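Local coordinates for protein 5-carboxyvanillate decarboxylase (PDB 4NI8) that probably catalyses the metal-dependent decarboxylation of 5-carboxyvanillate, using an active site that holds a manganese ion, at residues Pro175-Lys180 and Trp196-Glu201; Ala170-Pro175 and Lys222-His227; Ile269-Val274 and Val292-Asp297. One frame throughout, in Å; residues are numbered along the deposited sequence.

Contact 1: residues Pro175-Lys180 and Trp196-Glu201; sequences PRAPSK and WGYGIE. With 1WB (5-methoxybenzene-1,3-dicarboxylic acid), chain J.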
loop_
_atom_site.group_PDB
_atom_site.type_symbol
_atom_site.label_atom_id
_atom_site.label_comp_id
_atom_site.label_asym_id
_atom_site.label_seq_id
_atom_site.Cartn_x
_atom_site.Cartn_y
_atom_site.Cartn_z
ATOM N N PRO A 175 10.008 1.638 -9.320
ATOM C CA PRO A 175 10.234 0.568 -8.336
ATOM C C PRO A 175 11.518 -0.244 -8.529
ATOM O O PRO A 175 12.155 -0.206 -9.582
ATOM C CB PRO A 175 9.035 -0.365 -8.552
ATOM C CG PRO A 175 7.980 0.497 -9.169
ATOM C CD PRO A 175 8.743 1.444 -10.058
ATOM N N ARG A 176 11.895 -0.959 -7.475
ATOM C CA ARG A 176 12.723 -2.159 -7.583
ATOM C C ARG A 176 12.190 -3.077 -6.493
ATOM O O ARG A 176 11.232 -2.711 -5.805
ATOM C CB ARG A 176 14.210 -1.854 -7.382
ATOM C CG ARG A 176 14.537 -1.176 -6.053
ATOM C CD ARG A 176 16.045 -0.898 -5.926
ATOM N NE ARG A 176 16.827 -2.134 -5.855
ATOM C CZ ARG A 176 18.102 -2.188 -5.487
ATOM N NH1 ARG A 176 18.737 -1.073 -5.152
ATOM N NH2 ARG A 176 18.738 -3.359 -5.441
ATOM N N ALA A 177 12.767 -4.262 -6.339
ATOM C CA ALA A 177 12.238 -5.187 -5.345
ATOM C C ALA A 177 12.412 -4.607 -3.936
ATOM O O ALA A 177 13.308 -3.793 -3.704
ATOM C CB ALA A 177 12.907 -6.557 -5.473
ATOM N N PRO A 178 11.534 -4.999 -2.999
ATOM C CA PRO A 178 11.673 -4.613 -1.589
ATOM C C PRO A 178 13.108 -4.718 -1.074
ATOM O O PRO A 178 13.794 -5.708 -1.348
ATOM C CB PRO A 178 10.789 -5.635 -0.887
ATOM C CG PRO A 178 9.616 -5.769 -1.869
ATOM C CD PRO A 178 10.241 -5.660 -3.259
ATOM N N SER A 179 13.538 -3.695 -0.332
ATOM C CA SER A 179 14.862 -3.659 0.279
ATOM C C SER A 179 15.001 -4.720 1.362
ATOM O O SER A 179 14.026 -5.374 1.751
ATOM C CB SER A 179 15.103 -2.292 0.917
ATOM O OG SER A 179 14.442 -2.211 2.173
ATOM N N LYS A 180 16.214 -4.870 1.874
ATOM C CA LYS A 180 16.461 -5.842 2.927
ATOM C C LYS A 180 15.712 -5.490 4.206
ATOM O O LYS A 180 15.555 -6.335 5.084
ATOM C CB LYS A 180 17.958 -5.959 3.208
ATOM C CG LYS A 180 18.719 -6.618 2.065
ATOM C CD LYS A 180 20.185 -6.821 2.408
ATOM C CE LYS A 180 20.922 -7.431 1.207
ATOM N NZ LYS A 180 22.362 -7.691 1.495
ATOM N N TRP A 196 3.085 -6.974 -6.129
ATOM C CA TRP A 196 2.887 -6.397 -4.793
ATOM C C TRP A 196 4.117 -5.672 -4.235
ATOM O O TRP A 196 4.015 -4.533 -3.820
ATOM C CB TRP A 196 2.383 -7.451 -3.784
ATOM C CG TRP A 196 1.849 -6.816 -2.539
ATOM C CD1 TRP A 196 2.360 -6.913 -1.278
ATOM C CD2 TRP A 196 0.714 -5.939 -2.447
ATOM N NE1 TRP A 196 1.606 -6.159 -0.400
ATOM C CE2 TRP A 196 0.593 -5.551 -1.094
ATOM C CE3 TRP A 196 -0.215 -5.453 -3.377
ATOM C CZ2 TRP A 196 -0.419 -4.699 -0.649
ATOM C CZ3 TRP A 196 -1.213 -4.597 -2.936
ATOM C CH2 TRP A 196 -1.308 -4.229 -1.583
ATOM N N GLY A 197 5.259 -6.349 -4.203
ATOM C CA GLY A 197 6.453 -5.789 -3.583
ATOM C C GLY A 197 6.889 -4.444 -4.150
ATOM O O GLY A 197 7.249 -3.546 -3.399
ATOM N N TYR A 198 6.869 -4.303 -5.471
ATOM C CA TYR A 198 7.257 -3.033 -6.101
ATOM C C TYR A 198 6.492 -1.853 -5.519
ATOM O O TYR A 198 7.074 -0.817 -5.204
ATOM C CB TYR A 198 7.032 -3.066 -7.619
ATOM C CG TYR A 198 8.110 -3.778 -8.414
ATOM C CD1 TYR A 198 9.120 -4.503 -7.778
ATOM C CD2 TYR A 198 8.121 -3.718 -9.805
ATOM C CE1 TYR A 198 10.111 -5.158 -8.513
ATOM C CE2 TYR A 198 9.107 -4.357 -10.539
ATOM C CZ TYR A 198 10.091 -5.077 -9.892
ATOM O OH TYR A 198 11.068 -5.721 -10.637
ATOM N N GLY A 199 5.179 -2.012 -5.386
ATOM C CA GLY A 199 4.347 -0.937 -4.871
ATOM C C GLY A 199 4.584 -0.590 -3.412
ATOM O O GLY A 199 4.538 0.574 -3.036
ATOM N N ILE A 200 4.810 -1.604 -2.580
ATOM C CA ILE A 200 5.033 -1.383 -1.154
ATOM C C ILE A 200 6.396 -0.735 -0.917
ATOM O O ILE A 200 6.538 0.178 -0.099
ATOM C CB ILE A 200 4.970 -2.722 -0.376
ATOM C CG1 ILE A 200 3.599 -3.383 -0.559
ATOM C CG2 ILE A 200 5.320 -2.498 1.096
ATOM C CD1 ILE A 200 2.418 -2.487 -0.175
ATOM N N GLU A 201 7.401 -1.218 -1.642
ATOM C CA GLU A 201 8.760 -0.677 -1.556
ATOM C C GLU A 201 8.799 0.804 -1.955
ATOM O O GLU A 201 9.352 1.650 -1.238
ATOM C CB GLU A 201 9.686 -1.502 -2.468
ATOM C CG GLU A 201 10.978 -0.819 -2.916
ATOM C CD GLU A 201 11.961 -0.552 -1.793
ATOM O OE1 GLU A 201 11.905 -1.221 -0.731
ATOM O OE2 GLU A 201 12.813 0.336 -1.986
HETATM C C1 1WB J . 8.617 -5.755 -14.169
HETATM C CO1 1WB J . 7.627 -4.769 -14.015
HETATM C CO2 1WB J . 9.962 -5.392 -14.194
HETATM C CM1 1WB J . 8.002 -3.443 -13.898
HETATM C CM2 1WB J . 10.330 -4.036 -14.074
HETATM O OM 1WB J . 11.632 -3.632 -14.101
HETATM C CZ 1WB J . 9.348 -3.066 -13.920
HETATM C CC 1WB J . 8.200 -7.161 -14.301
HETATM C CV 1WB J . 12.676 -4.572 -14.069
HETATM O O1 1WB J . 7.052 -7.423 -14.749
HETATM O O2 1WB J . 8.994 -8.091 -13.969
HETATM C CCC 1WB J . 6.986 -2.399 -13.570
HETATM O O11 1WB J . 7.325 -1.200 -13.692
HETATM O O22 1WB J . 5.851 -2.751 -13.201
#

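Contact 2: residues Ala170-Pro175 and Lys222-His227; sequences ALYIHP and KIVLGH. With MN (manganese (II) ion), chain I; 1WB (5-methoxybenzene-1,3-dicarboxylic acid), chain J.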
loop_
_atom_site.group_PDB
_atom_site.type_symbol
_atom_site.label_atom_id
_atom_site.label_comp_id
_atom_site.label_asym_id
_atom_site.label_seq_id
_atom_site.Cartn_x
_atom_site.Cartn_y
_atom_site.Cartn_z
ATOM N N ALA A 170 12.798 16.811 -13.055
ATOM C CA ALA A 170 11.938 15.934 -12.269
ATOM C C ALA A 170 12.616 14.584 -12.108
ATOM O O ALA A 170 13.292 14.120 -13.020
ATOM C CB ALA A 170 10.583 15.749 -12.964
ATOM N N LEU A 171 12.397 13.944 -10.963
ATOM C CA LEU A 171 12.951 12.620 -10.677
ATOM C C LEU A 171 11.836 11.587 -10.623
ATOM O O LEU A 171 10.978 11.618 -9.747
ATOM C CB LEU A 171 13.691 12.609 -9.335
ATOM C CG LEU A 171 14.161 11.229 -8.849
ATOM C CD1 LEU A 171 15.268 10.662 -9.770
ATOM C CD2 LEU A 171 14.651 11.295 -7.392
ATOM N N TYR A 172 11.862 10.662 -11.570
ATOM C CA TYR A 172 10.920 9.554 -11.582
ATOM C C TYR A 172 11.496 8.502 -10.649
ATOM O O TYR A 172 12.578 7.968 -10.909
ATOM C CB TYR A 172 10.849 8.989 -12.999
ATOM C CG TYR A 172 9.592 8.216 -13.339
ATOM C CD1 TYR A 172 9.155 7.152 -12.547
ATOM C CD2 TYR A 172 8.837 8.559 -14.449
ATOM C CE1 TYR A 172 7.993 6.447 -12.868
ATOM C CE2 TYR A 172 7.682 7.869 -14.780
ATOM C CZ TYR A 172 7.260 6.818 -13.979
ATOM O OH TYR A 172 6.118 6.123 -14.308
ATOM N N ILE A 173 10.802 8.217 -9.549
ATOM C CA ILE A 173 11.252 7.149 -8.666
ATOM C C ILE A 173 10.498 5.879 -9.050
ATOM O O ILE A 173 9.334 5.680 -8.666
ATOM C CB ILE A 173 11.049 7.479 -7.171
ATOM C CG1 ILE A 173 11.892 8.698 -6.776
ATOM C CG2 ILE A 173 11.425 6.276 -6.305
ATOM C CD1 ILE A 173 11.771 9.110 -5.295
ATOM N N HIS A 174 11.171 5.047 -9.841
ATOM C CA HIS A 174 10.639 3.793 -10.356
ATOM C C HIS A 174 10.817 2.709 -9.281
ATOM O O HIS A 174 11.672 2.842 -8.412
ATOM C CB HIS A 174 11.438 3.430 -11.624
ATOM C CG HIS A 174 10.916 2.240 -12.364
ATOM N ND1 HIS A 174 11.262 0.945 -12.032
ATOM C CD2 HIS A 174 10.074 2.146 -13.421
ATOM C CE1 HIS A 174 10.643 0.106 -12.845
ATOM N NE2 HIS A 174 9.918 0.810 -13.698
ATOM N N PRO A 175 10.008 1.638 -9.320
ATOM C CA PRO A 175 10.234 0.568 -8.336
ATOM C C PRO A 175 11.518 -0.244 -8.529
ATOM O O PRO A 175 12.155 -0.206 -9.582
ATOM C CB PRO A 175 9.035 -0.365 -8.552
ATOM C CG PRO A 175 7.980 0.497 -9.169
ATOM C CD PRO A 175 8.743 1.444 -10.058
ATOM N N LYS A 222 10.572 17.982 -7.821
ATOM C CA LYS A 222 9.431 17.327 -8.446
ATOM C C LYS A 222 9.730 15.835 -8.541
ATOM O O LYS A 222 10.744 15.432 -9.109
ATOM C CB LYS A 222 9.146 17.891 -9.838
ATOM C CG LYS A 222 7.921 17.261 -10.510
ATOM C CD LYS A 222 6.615 17.738 -9.863
ATOM C CE LYS A 222 6.323 19.194 -10.237
ATOM N NZ LYS A 222 5.322 19.868 -9.347
ATOM N N ILE A 223 8.842 15.027 -7.974
ATOM C CA ILE A 223 9.001 13.577 -7.955
ATOM C C ILE A 223 7.864 12.953 -8.750
ATOM O O ILE A 223 6.729 13.396 -8.643
ATOM C CB ILE A 223 8.943 13.048 -6.506
ATOM C CG1 ILE A 223 10.004 13.738 -5.631
ATOM C CG2 ILE A 223 9.111 11.510 -6.460
ATOM C CD1 ILE A 223 11.457 13.535 -6.099
ATOM N N VAL A 224 8.160 11.937 -9.558
ATOM C CA VAL A 224 7.112 11.257 -10.314
ATOM C C VAL A 224 7.056 9.795 -9.890
ATOM O O VAL A 224 8.095 9.136 -9.786
ATOM C CB VAL A 224 7.350 11.362 -11.830
ATOM C CG1 VAL A 224 6.323 10.512 -12.604
ATOM C CG2 VAL A 224 7.279 12.820 -12.268
ATOM N N LEU A 225 5.847 9.314 -9.607
ATOM C CA LEU A 225 5.612 7.919 -9.243
ATOM C C LEU A 225 4.678 7.247 -10.247
ATOM O O LEU A 225 3.596 7.778 -10.552
ATOM C CB LEU A 225 4.985 7.828 -7.843
ATOM C CG LEU A 225 5.795 8.346 -6.658
ATOM C CD1 LEU A 225 4.934 8.273 -5.400
ATOM C CD2 LEU A 225 7.051 7.503 -6.503
ATOM N N GLY A 226 5.081 6.078 -10.747
ATOM C CA GLY A 226 4.246 5.294 -11.640
ATOM C C GLY A 226 3.183 4.494 -10.898
ATOM O O GLY A 226 2.958 4.690 -9.701
ATOM N N HIS A 227 2.497 3.627 -11.634
ATOM C CA HIS A 227 1.532 2.700 -11.047
ATOM C C HIS A 227 0.488 3.431 -10.219
ATOM O O HIS A 227 0.194 3.071 -9.083
ATOM C CB HIS A 227 2.297 1.595 -10.307
ATOM C CG HIS A 227 3.502 1.145 -11.077
ATOM N ND1 HIS A 227 4.787 1.482 -10.709
ATOM C CD2 HIS A 227 3.608 0.488 -12.259
ATOM C CE1 HIS A 227 5.636 1.016 -11.608
ATOM N NE2 HIS A 227 4.947 0.407 -12.558
HETATM MN MN MN I . 8.373 0.133 -15.131
HETATM C C1 1WB J . 8.617 -5.755 -14.169
HETATM C CO1 1WB J . 7.627 -4.769 -14.015
HETATM C CO2 1WB J . 9.962 -5.392 -14.194
HETATM C CM1 1WB J . 8.002 -3.443 -13.898
HETATM C CM2 1WB J . 10.330 -4.036 -14.074
HETATM O OM 1WB J . 11.632 -3.632 -14.101
HETATM C CZ 1WB J . 9.348 -3.066 -13.920
HETATM C CC 1WB J . 8.200 -7.161 -14.301
HETATM C CV 1WB J . 12.676 -4.572 -14.069
HETATM O O1 1WB J . 7.052 -7.423 -14.749
HETATM O O2 1WB J . 8.994 -8.091 -13.969
HETATM C CCC 1WB J . 6.986 -2.399 -13.570
HETATM O O11 1WB J . 7.325 -1.200 -13.692
HETATM O O22 1WB J . 5.851 -2.751 -13.201
HETATM O O HOH W 1 7.044 4.401 -9.631
HETATM O O HOH W 2 9.579 -1.487 -15.574
HETATM O O HOH W 3 9.783 0.866 -16.697
#

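Contact 3: residues Ile269-Val274 and Val292-Asp297; sequences ITTSGV and VMWAID. With MN (manganese (II) ion), chain I; 1WB (5-methoxybenzene-1,3-dicarboxylic acid), chain J.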
loop_
_atom_site.group_PDB
_atom_site.type_symbol
_atom_site.label_atom_id
_atom_site.label_comp_id
_atom_site.label_asym_id
_atom_site.label_seq_id
_atom_site.Cartn_x
_atom_site.Cartn_y
_atom_site.Cartn_z
ATOM N N ILE A 269 1.942 11.799 -10.933
ATOM C CA ILE A 269 1.862 10.347 -11.046
ATOM C C ILE A 269 1.701 9.916 -12.494
ATOM O O ILE A 269 1.358 10.725 -13.359
ATOM C CB ILE A 269 0.721 9.746 -10.184
ATOM C CG1 ILE A 269 -0.652 10.026 -10.805
ATOM C CG2 ILE A 269 0.790 10.278 -8.742
ATOM C CD1 ILE A 269 -1.793 9.255 -10.094
ATOM N N THR A 270 1.981 8.646 -12.764
ATOM C CA THR A 270 1.644 8.083 -14.068
ATOM C C THR A 270 0.757 6.856 -13.936
ATOM O O THR A 270 0.646 6.276 -12.853
ATOM C CB THR A 270 2.866 7.715 -14.927
ATOM O OG1 THR A 270 3.328 6.406 -14.575
ATOM C CG2 THR A 270 3.993 8.741 -14.762
ATOM N N THR A 271 0.138 6.454 -15.047
ATOM C CA THR A 271 -0.827 5.355 -15.049
ATOM C C THR A 271 -0.208 3.998 -15.397
ATOM O O THR A 271 -0.932 3.035 -15.670
ATOM C CB THR A 271 -1.974 5.621 -16.058
ATOM O OG1 THR A 271 -1.449 5.666 -17.393
ATOM C CG2 THR A 271 -2.668 6.958 -15.757
ATOM N N SER A 272 1.123 3.922 -15.396
ATOM C CA SER A 272 1.806 2.692 -15.796
ATOM C C SER A 272 1.256 1.495 -15.039
ATOM O O SER A 272 1.179 1.522 -13.820
ATOM C CB SER A 272 3.311 2.807 -15.552
ATOM O OG SER A 272 3.583 3.204 -14.217
ATOM N N GLY A 273 0.844 0.454 -15.760
ATOM C CA GLY A 273 0.406 -0.772 -15.104
ATOM C C GLY A 273 -0.900 -0.703 -14.339
ATOM O O GLY A 273 -1.244 -1.636 -13.603
ATOM N N VAL A 274 -1.638 0.397 -14.489
ATOM C CA VAL A 274 -2.929 0.537 -13.813
ATOM C C VAL A 274 -3.918 1.109 -14.818
ATOM O O VAL A 274 -4.199 2.307 -14.825
ATOM C CB VAL A 274 -2.830 1.461 -12.559
ATOM C CG1 VAL A 274 -4.178 1.580 -11.863
ATOM C CG2 VAL A 274 -1.777 0.931 -11.575
ATOM N N VAL A 292 -1.484 14.070 -13.419
ATOM C CA VAL A 292 -1.585 12.678 -13.870
ATOM C C VAL A 292 -1.089 12.512 -15.306
ATOM O O VAL A 292 -1.505 13.245 -16.196
ATOM C CB VAL A 292 -3.054 12.157 -13.789
ATOM C CG1 VAL A 292 -3.111 10.697 -14.179
ATOM C CG2 VAL A 292 -3.629 12.375 -12.380
ATOM N N MET A 293 -0.199 11.546 -15.529
ATOM C CA MET A 293 0.365 11.313 -16.859
ATOM C C MET A 293 0.146 9.885 -17.303
ATOM O O MET A 293 0.109 8.964 -16.487
ATOM C CB MET A 293 1.868 11.619 -16.860
ATOM C CG MET A 293 2.205 13.097 -16.651
ATOM S SD MET A 293 3.995 13.367 -16.531
ATOM C CE MET A 293 4.255 12.875 -14.828
ATOM N N TRP A 294 0.039 9.689 -18.608
ATOM C CA TRP A 294 -0.089 8.352 -19.164
ATOM C C TRP A 294 1.268 7.690 -19.370
ATOM O O TRP A 294 2.283 8.362 -19.596
ATOM C CB TRP A 294 -0.851 8.445 -20.486
ATOM C CG TRP A 294 -0.981 7.161 -21.257
ATOM C CD1 TRP A 294 -1.806 6.109 -20.966
ATOM C CD2 TRP A 294 -0.289 6.816 -22.463
ATOM N NE1 TRP A 294 -1.659 5.123 -21.920
ATOM C CE2 TRP A 294 -0.743 5.537 -22.854
ATOM C CE3 TRP A 294 0.671 7.465 -23.254
ATOM C CZ2 TRP A 294 -0.264 4.886 -23.999
ATOM C CZ3 TRP A 294 1.146 6.816 -24.394
ATOM C CH2 TRP A 294 0.676 5.543 -24.756
ATOM N N ALA A 295 1.282 6.366 -19.265
ATOM C CA ALA A 295 2.469 5.568 -19.565
ATOM C C ALA A 295 2.039 4.183 -20.012
ATOM O O ALA A 295 0.876 3.804 -19.849
ATOM C CB ALA A 295 3.391 5.481 -18.346
ATOM N N ILE A 296 2.972 3.436 -20.590
ATOM C CA ILE A 296 2.714 2.070 -21.020
ATOM C C ILE A 296 3.389 1.063 -20.099
ATOM O O ILE A 296 2.797 0.039 -19.774
ATOM C CB ILE A 296 3.242 1.823 -22.455
ATOM C CG1 ILE A 296 2.543 2.749 -23.454
ATOM C CG2 ILE A 296 3.028 0.368 -22.877
ATOM C CD1 ILE A 296 3.294 2.876 -24.783
ATOM N N ASP A 297 4.624 1.365 -19.692
ATOM C CA ASP A 297 5.487 0.411 -18.986
ATOM C C ASP A 297 5.997 -0.669 -19.950
ATOM O O ASP A 297 6.178 -1.829 -19.570
ATOM C CB ASP A 297 4.772 -0.225 -17.774
ATOM C CG ASP A 297 5.656 -0.318 -16.548
ATOM O OD1 ASP A 297 6.897 -0.283 -16.697
ATOM O OD2 ASP A 297 5.093 -0.426 -15.427
HETATM MN MN MN I . 8.373 0.133 -15.131
HETATM C C1 1WB J . 8.617 -5.755 -14.169
HETATM C CO1 1WB J . 7.627 -4.769 -14.015
HETATM C CO2 1WB J . 9.962 -5.392 -14.194
HETATM C CM1 1WB J . 8.002 -3.443 -13.898
HETATM C CM2 1WB J . 10.330 -4.036 -14.074
HETATM O OM 1WB J . 11.632 -3.632 -14.101
HETATM C CZ 1WB J . 9.348 -3.066 -13.920
HETATM C CC 1WB J . 8.200 -7.161 -14.301
HETATM C CV 1WB J . 12.676 -4.572 -14.069
HETATM O O1 1WB J . 7.052 -7.423 -14.749
HETATM O O2 1WB J . 8.994 -8.091 -13.969
HETATM C CCC 1WB J . 6.986 -2.399 -13.570
HETATM O O11 1WB J . 7.325 -1.200 -13.692
HETATM O O22 1WB J . 5.851 -2.751 -13.201
HETATM O O HOH W 4 -1.509 3.159 -18.633
HETATM O O HOH W 5 0.271 0.407 -18.536
HETATM O O HOH W 2 9.579 -1.487 -15.574
HETATM O O HOH W 3 9.783 0.866 -16.697
#

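Contact 1: residues Pro175-Lys180 and Trp196-Glu201
Pro-175 and Tyr-198 meet at one end of this contact, their CA atoms 5.2 Å apart, and Pro-178 and Glu-201 meet at the other, their CA atoms 4.9 Å apart. Between these points the irregular chain 175-180 runs alongside the first turn of helix 197-211, for which Trp-196 takes the N-cap position. Because Gly-197 has no side chain, the ring of Pro-178 can settle directly on the helix backbone, with Pro-178 CG 3.6 Å from Gly-197 O.

Tyr-198 and Glu-201 carry most of the contact; the tyrosine supplies much of the apolar part. With CG anti to the carbonyl carbon (chi1 -80°), its ring extends along the loop. Near its base it crosses Pro-175 at about a right angle, Tyr-198 CB lying 3.5 Å from Pro-175 CB. Further out, Tyr-198 CD1 is 3.4 Å from Arg-176 O, a carbonyl buried here without a hydrogen-bonding partner in the model. At the ring edge on the side away from Arg-176, Tyr-198 CE2 lies 3.6 Å from atom CZ of the bound 5-methoxybenzene-1,3-dicarboxylic acid, near the ring plane.

Glu-201 supplies the polar link. Its chain bends at chi2, which brings the carboxylate back to the loop, where Ser-179 N donates to Glu-201 OE1 at 3.0 Å. The bond is fairly straight (155°), but the donor stands well above the carboxylate plane, 58° out of it. Tyr-151 also bonds OE1 and Ser-145 bonds OE2, so both oxygens of this buried acid are engaged. Arg-176, turned from the helix, pairs instead with Asp-32.

This is TIM-barrel architecture, here of the amidohydrolase family: the loop leaving the C-terminal end of strand 171-174 packs on the start of the next helix, and together they form part of the wall of the ligand pocket.

Contact 2: residues Ala170-Pro175 and Lys222-His227
Between Ile-173 O and Gly-226 N a single water occupies the place where the next bond of a parallel strand pair would fall. It donates to Ile-173 O at 2.8 Å and accepts from Gly-226 N, also at 2.8 Å. Up to that point the pairing is regular: Leu-171 N bonds Lys-222 O, Val-224 N bonds Leu-171 O, and Ile-173 N bonds Val-224 O. The two short strands cross at 34°, and beyond Ile-173 N the direct bonding gives way to the water bridge.

On one face of the sheet Val-224 CG1 sits over the ring of Tyr-172, 3.8 Å from its centroid and only 18° off the normal, a CH-pi contact. The hydroxyl beyond it is shared with Glu-8 and Thr-270, which place this face inside the barrel. On the other face Leu-171 and Ile-223 lie side by side, Leu-171 CB 4.0 Å from Ile-223 CD1.

Past the water the chains meet again at the metal site. His-174, its CG anti to the backbone N (chi1 -174°), binds manganese through NE2 at 2.2 Å. Its other nitrogen, ND1, donates to Pro-175 O at 2.9 Å, in the carbonyl plane and on a lone pair; together with the metal bond this helps to fix the rotation of the ring. Across the contact, Pro-175 CG packs 3.4 Å from His-227 CE1. His-227 NE2 makes a weak bond of 3.1 Å to ligand atom O11, which also binds manganese, and is bonded to Asp-297 as well, while its ND1 is held by Glu-230.

Strand 140-144 bonds the far edge of strand 171-174, and strand 267-270 flanks strand 223-225. Helix 197-211 covers the outer side, where Met-209 touches Ile-173 and Ala-206 touches Leu-225.

Contact 3: residues Ile269-Val274 and Val292-Asp297
Ile-269 pairs with Val-292, and Thr-270 with Met-293, in the parallel pairing of a beta-alpha-beta unit, in which helix 277-287 links strand 267-270 to strand 292-293 in the TIM barrel. Two backbone bonds join the strands: Met-293 N to Ile-269 O at 2.8 Å and Thr-271 N to Met-293 O at 2.9 Å.

Apolar contacts lie on the outer side. Ile-269 CG1 runs beside Val-292 CG2 at 4.1 Å, and the methyl of Thr-271 meets Val-292 at about a right angle; Leu-280 of the connecting helix touches both Thr-271 and Val-292.

Polar side-chain and water links take over as the strands end. With its hydroxyl set between backbone N and carbonyl carbon (chi1 64°), Thr-271 OG1 accepts a weak bond from Ala-295 N at 3.4 Å; a water 2.8 Å from Thr-271 OG1 also reaches Ala-295 O. In the type II turn from Thr-271 to Val-274, Gly-273 N donates to a second water at 2.8 Å, which in turn reaches Ile-296 O.

At the metal, Asp-297 OD2 takes a bond from His-227 NE2, while Asp-297 OD1 binds manganese at 2.2 Å.

Overall arrangement
Contacts 2 and 3 pair neighbouring parts of one eight-stranded parallel barrel, while contact 1 joins a loop to the helix that follows it. Contact 1 falls within the chain between the two strands of contact 2 and shares Pro-175 with it; contact 3 comes later. Centre to centre, contacts 1 and 2 are about 14 Å apart, 2 and 3 about 11 Å, and 1 and 3 about 18 Å. Strands 223-225 and 267-270 being neighbours, contacts 2 and 3 touch through probable hydrogen bonds from Tyr-172 to Thr-270 and His-227 to Ser-272. All three reach the ligand, and contacts 2 and 3 bind manganese, so separate barrel segments converge on the metal and ligand site, probably the active site.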